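Local coordinates for protein Dph2 (Pyrococcus horikoshii, PDB 3LZD) that catalyses the first step of diphthamide biosynthesis, using a [4Fe-4S] cluster to transfer the 3-amino-3-carboxypropyl group of S-adenosyl-L-methionine to a histidine of elongation factor 2, at residues 117-130 against 365-377. Residues are numbered along the deposited sequence; the frame is centred on the assembly and turned at random.
Sequences YMKLPLEVPTIFVP and ESDEPFGISIHST
The imidazole of His375 lies flat on the phenol ring of Tyr117, the two planes only 6° apart and their centroids 3.5 Å from each other. With chi1 at 172° the Tyr117 ring swings beside its own carbonyl carbon, which lays its face along the imidazole. Glu368 fixes the rotation of the imidazole: its OE1 accepts a hydrogen bond from His375 NE2 at 2.8 Å, nearly in the imidazole plane and on the carboxylate's syn side, but 30° out of the carboxylate plane. A water then joins Tyr117 N, Glu368 OE1 and Ser373 OG, tying the loop before strand 126-130 to the C-terminal segment. Phe128 stands steeply against the imidazole, CD1 4.0 Å from His375 CD2, while Leu122 CD1 packs on His375 CB. With an alanine in place of His375, Tyr117 would probably lose its stacking partner and Glu368 OE1 its N-H donor, though not the water. Thr126, Phe128, Ser373 and His375 share one sheet face; the strands run antiparallel, reciprocal backbone bonds pairing Thr126 with His375 and Phe128 with Ser373. On the other face Ile127 CG1 meets Ile374 CD1 at 4.0 Å, and Val129 lies alongside Ile372. Strand 373-375 thus forms an antiparallel edge of a mixed sheet whose other strands are parallel: 126-130 bonds on its far side to 109-114, helix 43-52 packs over Ile127, Val129 and Ile374, and Phe128 meets His112 beside the aromatic cluster.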
ATOM      1  N   TYR A 117      19.411  -3.334  10.799  1.00 35.69           N
ATOM      2  CA  TYR A 117      19.495  -2.011  10.198  1.00 31.90           C
ATOM      3  C   TYR A 117      20.304  -1.875   8.922  1.00 29.62           C
ATOM      4  O   TYR A 117      21.384  -2.450   8.802  1.00 31.95           O
ATOM      5  CB  TYR A 117      20.088  -1.052  11.241  1.00 28.05           C
ATOM      6  CG  TYR A 117      20.414   0.334  10.729  1.00 35.34           C
ATOM      7  CD1 TYR A 117      19.439   1.328  10.687  1.00 36.39           C
ATOM      8  CD2 TYR A 117      21.706   0.661  10.319  1.00 36.30           C
ATOM      9  CE1 TYR A 117      19.741   2.624  10.258  1.00 38.61           C
ATOM     10  CE2 TYR A 117      22.021   1.950   9.877  1.00 39.31           C
ATOM     11  CZ  TYR A 117      21.028   2.930   9.851  1.00 43.49           C
ATOM     12  OH  TYR A 117      21.316   4.210   9.410  1.00 39.80           O
ATOM     13  N   MET A 118      19.779  -1.095   7.978  1.00 28.99           N
ATOM     14  CA  MET A 118      20.498  -0.764   6.747  1.00 32.60           C
ATOM     15  C   MET A 118      20.478   0.772   6.744  1.00 38.19           C
ATOM     16  O   MET A 118      19.490   1.382   7.161  1.00 40.90           O
ATOM     17  CB  MET A 118      19.832  -1.332   5.483  1.00 31.29           C
ATOM     18  CG  MET A 118      18.456  -0.787   5.083  1.00 34.43           C
ATOM     19  SD  MET A 118      18.143  -1.185   3.314  1.00 43.08           S
ATOM     20  CE  MET A 118      18.105  -3.024   3.414  1.00 29.53           C
ATOM     21  N   LYS A 119      21.560   1.401   6.301  1.00 42.43           N
ATOM     22  CA  LYS A 119      21.630   2.859   6.327  1.00 43.54           C
ATOM     23  C   LYS A 119      20.496   3.585   5.608  1.00 41.44           C
ATOM     24  O   LYS A 119      20.282   3.418   4.410  1.00 38.11           O
ATOM     25  CB  LYS A 119      22.976   3.330   5.788  1.00 43.53           C
ATOM     26  CG  LYS A 119      23.224   4.819   5.998  1.00 44.78           C
ATOM     27  CD  LYS A 119      24.704   5.084   6.246  1.00 50.34           C
ATOM     28  CE  LYS A 119      25.027   6.577   6.286  1.00 56.36           C
ATOM     29  NZ  LYS A 119      24.820   7.235   4.961  1.00 57.30           N
ATOM     30  N   LEU A 120      19.777   4.398   6.370  1.00 40.78           N
ATOM     31  CA  LEU A 120      18.650   5.177   5.863  1.00 42.51           C
ATOM     32  C   LEU A 120      18.272   6.236   6.871  1.00 35.01           C
ATOM     33  O   LEU A 120      18.414   6.036   8.069  1.00 38.46           O
ATOM     34  CB  LEU A 120      17.398   4.310   5.704  1.00 45.78           C
ATOM     35  CG  LEU A 120      17.267   3.151   4.741  1.00 48.12           C
ATOM     36  CD1 LEU A 120      15.883   2.523   4.943  1.00 37.66           C
ATOM     37  CD2 LEU A 120      17.463   3.654   3.306  1.00 49.92           C
ATOM     38  N   PRO A 121      17.755   7.374   6.405  1.00 41.37           N
ATOM     39  CA  PRO A 121      17.379   8.367   7.416  1.00 39.05           C
ATOM     40  C   PRO A 121      16.105   7.853   8.097  1.00 40.15           C
ATOM     41  O   PRO A 121      15.251   7.249   7.448  1.00 46.03           O
ATOM     42  CB  PRO A 121      17.139   9.628   6.587  1.00 39.39           C
ATOM     43  CG  PRO A 121      16.694   9.070   5.239  1.00 43.92           C
ATOM     44  CD  PRO A 121      17.637   7.914   5.039  1.00 37.58           C
ATOM     45  N   LEU A 122      15.988   8.062   9.400  1.00 37.71           N
ATOM     46  CA  LEU A 122      14.821   7.618  10.160  1.00 38.71           C
ATOM     47  C   LEU A 122      14.195   8.815  10.892  1.00 40.82           C
ATOM     48  O   LEU A 122      14.905   9.603  11.514  1.00 39.87           O
ATOM     49  CB  LEU A 122      15.246   6.551  11.175  1.00 37.56           C
ATOM     50  CG  LEU A 122      15.856   5.284  10.559  1.00 42.83           C
ATOM     51  CD1 LEU A 122      16.598   4.502  11.624  1.00 38.40           C
ATOM     52  CD2 LEU A 122      14.753   4.442   9.913  1.00 40.86           C
ATOM     53  N   GLU A 123      12.870   8.933  10.830  1.00 42.76           N
ATOM     54  CA  GLU A 123      12.164  10.042  11.460  1.00 39.82           C
ATOM     55  C   GLU A 123      11.947   9.905  12.963  1.00 40.39           C
ATOM     56  O   GLU A 123      11.719  10.894  13.643  1.00 44.78           O
ATOM     57  CB  GLU A 123      10.845  10.286  10.724  1.00 41.85           C
ATOM     58  CG  GLU A 123      11.065  11.105   9.444  1.00 53.58           C
ATOM     59  CD  GLU A 123       9.874  11.112   8.505  1.00 65.85           C
ATOM     60  OE1 GLU A 123       8.742  11.403   8.954  1.00 70.39           O
ATOM     61  OE2 GLU A 123      10.076  10.835   7.304  1.00 69.77           O
ATOM     62  N   VAL A 124      12.033   8.688  13.483  1.00 40.47           N
ATOM     63  CA  VAL A 124      11.885   8.457  14.921  1.00 40.51           C
ATOM     64  C   VAL A 124      12.886   7.397  15.375  1.00 43.49           C
ATOM     65  O   VAL A 124      13.353   6.586  14.569  1.00 42.87           O
ATOM     66  CB  VAL A 124      10.474   7.954  15.293  1.00 41.22           C
ATOM     67  CG1 VAL A 124       9.440   9.003  14.930  1.00 43.26           C
ATOM     68  CG2 VAL A 124      10.177   6.630  14.586  1.00 31.92           C
ATOM     69  N   PRO A 125      13.243   7.396  16.669  1.00 44.71           N
ATOM     70  CA  PRO A 125      14.194   6.380  17.116  1.00 43.79           C
ATOM     71  C   PRO A 125      13.639   5.012  16.735  1.00 42.74           C
ATOM     72  O   PRO A 125      12.461   4.728  16.942  1.00 40.42           O
ATOM     73  CB  PRO A 125      14.239   6.591  18.626  1.00 45.71           C
ATOM     74  CG  PRO A 125      14.023   8.057  18.755  1.00 41.26           C
ATOM     75  CD  PRO A 125      12.878   8.287  17.782  1.00 40.90           C
ATOM     76  N   THR A 126      14.490   4.168  16.178  1.00 43.22           N
ATOM     77  CA  THR A 126      14.053   2.853  15.761  1.00 37.75           C
ATOM     78  C   THR A 126      14.905   1.739  16.340  1.00 31.95           C
ATOM     79  O   THR A 126      16.137   1.785  16.290  1.00 36.02           O
ATOM     80  CB  THR A 126      14.078   2.762  14.232  1.00 38.11           C
ATOM     81  OG1 THR A 126      13.285   3.828  13.692  1.00 35.09           O
ATOM     82  CG2 THR A 126      13.519   1.414  13.765  1.00 35.03           C
ATOM     83  N   ILE A 127      14.242   0.745  16.914  1.00 30.33           N
ATOM     84  CA  ILE A 127      14.936  -0.417  17.464  1.00 32.72           C
ATOM     85  C   ILE A 127      14.755  -1.560  16.453  1.00 31.95           C
ATOM     86  O   ILE A 127      13.622  -1.888  16.086  1.00 30.74           O
ATOM     87  CB  ILE A 127      14.331  -0.830  18.822  1.00 35.44           C
ATOM     88  CG1 ILE A 127      14.560   0.300  19.841  1.00 37.50           C
ATOM     89  CG2 ILE A 127      14.969  -2.149  19.320  1.00 31.56           C
ATOM     90  CD1 ILE A 127      13.844   0.090  21.170  1.00 34.45           C
ATOM     91  N   PHE A 128      15.866  -2.114  15.969  1.00 32.00           N
ATOM     92  CA  PHE A 128      15.837  -3.238  15.017  1.00 32.24           C
ATOM     93  C   PHE A 128      16.093  -4.506  15.809  1.00 31.37           C
ATOM     94  O   PHE A 128      17.050  -4.567  16.574  1.00 34.41           O
ATOM     95  CB  PHE A 128      16.919  -3.089  13.952  1.00 25.48           C
ATOM     96  CG  PHE A 128      16.669  -1.967  13.006  1.00 33.26           C
ATOM     97  CD1 PHE A 128      17.014  -0.665  13.344  1.00 33.30           C
ATOM     98  CD2 PHE A 128      16.007  -2.196  11.801  1.00 33.81           C
ATOM     99  CE1 PHE A 128      16.699   0.399  12.493  1.00 34.85           C
ATOM    100  CE2 PHE A 128      15.688  -1.141  10.951  1.00 30.32           C
ATOM    101  CZ  PHE A 128      16.036   0.155  11.301  1.00 37.22           C
ATOM    102  N   VAL A 129      15.237  -5.504  15.628  1.00 32.44           N
ATOM    103  CA  VAL A 129      15.343  -6.771  16.352  1.00 31.48           C
ATOM    104  C   VAL A 129      15.538  -7.931  15.365  1.00 33.15           C
ATOM    105  O   VAL A 129      14.599  -8.642  15.037  1.00 30.07           O
ATOM    106  CB  VAL A 129      14.070  -7.040  17.180  1.00 31.84           C
ATOM    107  CG1 VAL A 129      14.281  -8.257  18.078  1.00 32.56           C
ATOM    108  CG2 VAL A 129      13.706  -5.792  18.027  1.00 30.97           C
ATOM    109  N   PRO A 130      16.772  -8.122  14.882  1.00 33.19           N
ATOM    110  CA  PRO A 130      17.125  -9.181  13.929  1.00 31.43           C
ATOM    111  C   PRO A 130      16.729 -10.589  14.400  1.00 33.17           C
ATOM    112  O   PRO A 130      16.782 -10.910  15.589  1.00 32.87           O
ATOM    113  CB  PRO A 130      18.645  -9.048  13.795  1.00 29.81           C
ATOM    114  CG  PRO A 130      18.926  -7.639  14.178  1.00 41.92           C
ATOM    115  CD  PRO A 130      17.969  -7.376  15.311  1.00 32.58           C
ATOM    116  N   GLU A 365      31.040   2.363   7.828  1.00 43.85           N
ATOM    117  CA  GLU A 365      32.088   2.543   8.830  1.00 51.35           C
ATOM    118  C   GLU A 365      32.111   1.479   9.926  1.00 50.60           C
ATOM    119  O   GLU A 365      33.177   1.145  10.440  1.00 55.25           O
ATOM    120  CB  GLU A 365      31.975   3.930   9.475  1.00 48.18           C
ATOM    121  N   SER A 366      30.950   0.954  10.293  1.00 49.17           N
ATOM    122  CA  SER A 366      30.901  -0.075  11.332  1.00 49.93           C
ATOM    123  C   SER A 366      29.903  -1.188  11.024  1.00 45.13           C
ATOM    124  O   SER A 366      29.193  -1.138  10.020  1.00 42.99           O
ATOM    125  CB  SER A 366      30.567   0.549  12.689  1.00 49.01           C
ATOM    126  OG  SER A 366      29.381   1.312  12.614  1.00 54.34           O
ATOM    127  N   ASP A 367      29.862  -2.185  11.902  1.00 39.23           N
ATOM    128  CA  ASP A 367      28.970  -3.321  11.731  1.00 40.52           C
ATOM    129  C   ASP A 367      27.928  -3.327  12.830  1.00 40.69           C
ATOM    130  O   ASP A 367      28.210  -2.944  13.960  1.00 40.82           O
ATOM    131  CB  ASP A 367      29.739  -4.650  11.797  1.00 35.41           C
ATOM    132  CG  ASP A 367      30.927  -4.692  10.862  1.00 37.99           C
ATOM    133  OD1 ASP A 367      30.875  -4.081   9.773  1.00 40.27           O
ATOM    134  OD2 ASP A 367      31.920  -5.363  11.217  1.00 50.88           O
ATOM    135  N   GLU A 368      26.729  -3.781  12.490  1.00 37.81           N
ATOM    136  CA  GLU A 368      25.648  -3.865  13.447  1.00 37.01           C
ATOM    137  C   GLU A 368      25.934  -4.965  14.470  1.00 39.01           C
ATOM    138  O   GLU A 368      26.691  -5.891  14.208  1.00 37.44           O
ATOM    139  CB  GLU A 368      24.341  -4.187  12.723  1.00 34.79           C
ATOM    140  CG  GLU A 368      23.803  -3.051  11.889  1.00 29.50           C
ATOM    141  CD  GLU A 368      23.551  -1.816  12.727  1.00 35.93           C
ATOM    142  OE1 GLU A 368      22.687  -1.850  13.637  1.00 35.87           O
ATOM    143  OE2 GLU A 368      24.233  -0.812  12.480  1.00 38.37           O
ATOM    144  N   PRO A 369      25.340  -4.858  15.661  1.00 37.70           N
ATOM    145  CA  PRO A 369      25.552  -5.878  16.684  1.00 36.27           C
ATOM    146  C   PRO A 369      24.793  -7.163  16.346  1.00 36.98           C
ATOM    147  O   PRO A 369      23.968  -7.191  15.438  1.00 31.38           O
ATOM    148  CB  PRO A 369      24.993  -5.225  17.943  1.00 36.93           C
ATOM    149  CG  PRO A 369      23.907  -4.340  17.406  1.00 41.73           C
ATOM    150  CD  PRO A 369      24.593  -3.711  16.209  1.00 34.75           C
ATOM    151  N   PHE A 370      25.099  -8.234  17.068  1.00 34.04           N
ATOM    152  CA  PHE A 370      24.391  -9.485  16.876  1.00 43.05           C
ATOM    153  C   PHE A 370      23.421  -9.471  18.046  1.00 44.18           C
ATOM    154  O   PHE A 370      23.616 -10.136  19.057  1.00 43.53           O
ATOM    155  CB  PHE A 370      25.361 -10.663  16.942  1.00 44.74           C
ATOM    156  CG  PHE A 370      26.369 -10.658  15.834  1.00 46.45           C
ATOM    157  CD1 PHE A 370      26.021 -11.083  14.560  1.00 50.29           C
ATOM    158  CD2 PHE A 370      27.657 -10.175  16.050  1.00 56.73           C
ATOM    159  CE1 PHE A 370      26.943 -11.030  13.510  1.00 54.18           C
ATOM    160  CE2 PHE A 370      28.591 -10.112  15.008  1.00 50.27           C
ATOM    161  CZ  PHE A 370      28.232 -10.541  13.736  1.00 54.79           C
ATOM    162  N   GLY A 371      22.383  -8.659  17.879  1.00 42.54           N
ATOM    163  CA  GLY A 371      21.369  -8.476  18.893  1.00 37.00           C
ATOM    164  C   GLY A 371      20.611  -7.226  18.473  1.00 38.86           C
ATOM    165  O   GLY A 371      20.701  -6.804  17.314  1.00 31.97           O
ATOM    166  N   ILE A 372      19.882  -6.600  19.383  1.00 30.23           N
ATOM    167  CA  ILE A 372      19.143  -5.424  18.961  1.00 36.16           C
ATOM    168  C   ILE A 372      20.032  -4.214  18.786  1.00 34.41           C
ATOM    169  O   ILE A 372      21.139  -4.152  19.317  1.00 33.38           O
ATOM    170  CB  ILE A 372      17.993  -5.096  19.924  1.00 35.96           C
ATOM    171  CG1 ILE A 372      18.535  -4.634  21.276  1.00 38.70           C
ATOM    172  CG2 ILE A 372      17.131  -6.329  20.097  1.00 36.15           C
ATOM    173  CD1 ILE A 372      17.441  -4.309  22.262  1.00 44.86           C
ATOM    174  N   SER A 373      19.570  -3.270  17.980  1.00 33.86           N
ATOM    175  CA  SER A 373      20.324  -2.046  17.748  1.00 37.52           C
ATOM    176  C   SER A 373      19.313  -0.913  17.781  1.00 41.93           C
ATOM    177  O   SER A 373      18.125  -1.135  17.543  1.00 37.18           O
ATOM    178  CB  SER A 373      20.995  -2.065  16.376  1.00 35.49           C
ATOM    179  OG  SER A 373      20.012  -2.026  15.355  1.00 38.34           O
ATOM    180  N   ILE A 374      19.778   0.289  18.085  1.00 39.87           N
ATOM    181  CA  ILE A 374      18.887   1.429  18.118  1.00 44.26           C
ATOM    182  C   ILE A 374      19.534   2.517  17.295  1.00 44.87           C
ATOM    183  O   ILE A 374      20.708   2.828  17.476  1.00 45.87           O
ATOM    184  CB  ILE A 374      18.618   1.922  19.557  1.00 50.04           C
ATOM    185  CG1 ILE A 374      17.647   3.106  19.510  1.00 51.69           C
ATOM    186  CG2 ILE A 374      19.919   2.297  20.245  1.00 44.86           C
ATOM    187  CD1 ILE A 374      16.894   3.344  20.813  1.00 52.49           C
ATOM    188  N   HIS A 375      18.764   3.059  16.359  1.00 42.61           N
ATOM    189  CA  HIS A 375      19.246   4.096  15.464  1.00 46.18           C
ATOM    190  C   HIS A 375      18.302   5.288  15.459  1.00 50.48           C
ATOM    191  O   HIS A 375      17.107   5.156  15.729  1.00 47.69           O
ATOM    192  CB  HIS A 375      19.352   3.552  14.038  1.00 40.31           C
ATOM    193  CG  HIS A 375      20.419   2.517  13.857  1.00 47.71           C
ATOM    194  ND1 HIS A 375      21.674   2.818  13.364  1.00 41.59           N
ATOM    195  CD2 HIS A 375      20.426   1.187  14.123  1.00 39.61           C
ATOM    196  CE1 HIS A 375      22.408   1.718  13.339  1.00 47.52           C
ATOM    197  NE2 HIS A 375      21.676   0.716  13.796  1.00 41.58           N
ATOM    198  N   SER A 376      18.859   6.448  15.137  1.00 55.64           N
ATOM    199  CA  SER A 376      18.104   7.690  15.050  1.00 66.76           C
ATOM    200  C   SER A 376      18.972   8.607  14.209  1.00 73.92           C
ATOM    201  O   SER A 376      20.082   8.965  14.609  1.00 81.28           O
ATOM    202  CB  SER A 376      17.862   8.279  16.446  1.00 59.16           C
ATOM    203  OG  SER A 376      19.062   8.331  17.198  1.00 59.03           O
ATOM    204  N   THR A 377      18.475   8.961  13.029  1.00 79.61           N
ATOM    205  CA  THR A 377      19.226   9.816  12.115  1.00 82.37           C
ATOM    206  C   THR A 377      18.781  11.276  12.171  1.00 81.84           C
ATOM    207  O   THR A 377      18.029  11.614  13.108  1.00 82.56           O
ATOM    208  CB  THR A 377      19.074   9.319  10.671  1.00 83.43           C
ATOM    209  OG1 THR A 377      17.760   9.641  10.203  1.00 84.20           O
ATOM    210  CG2 THR A 377      19.279   7.795  10.602  1.00 83.34           C
TER
HETATM  211  O   HOH W   1      20.595  -3.598  13.366  1.00 38.16           O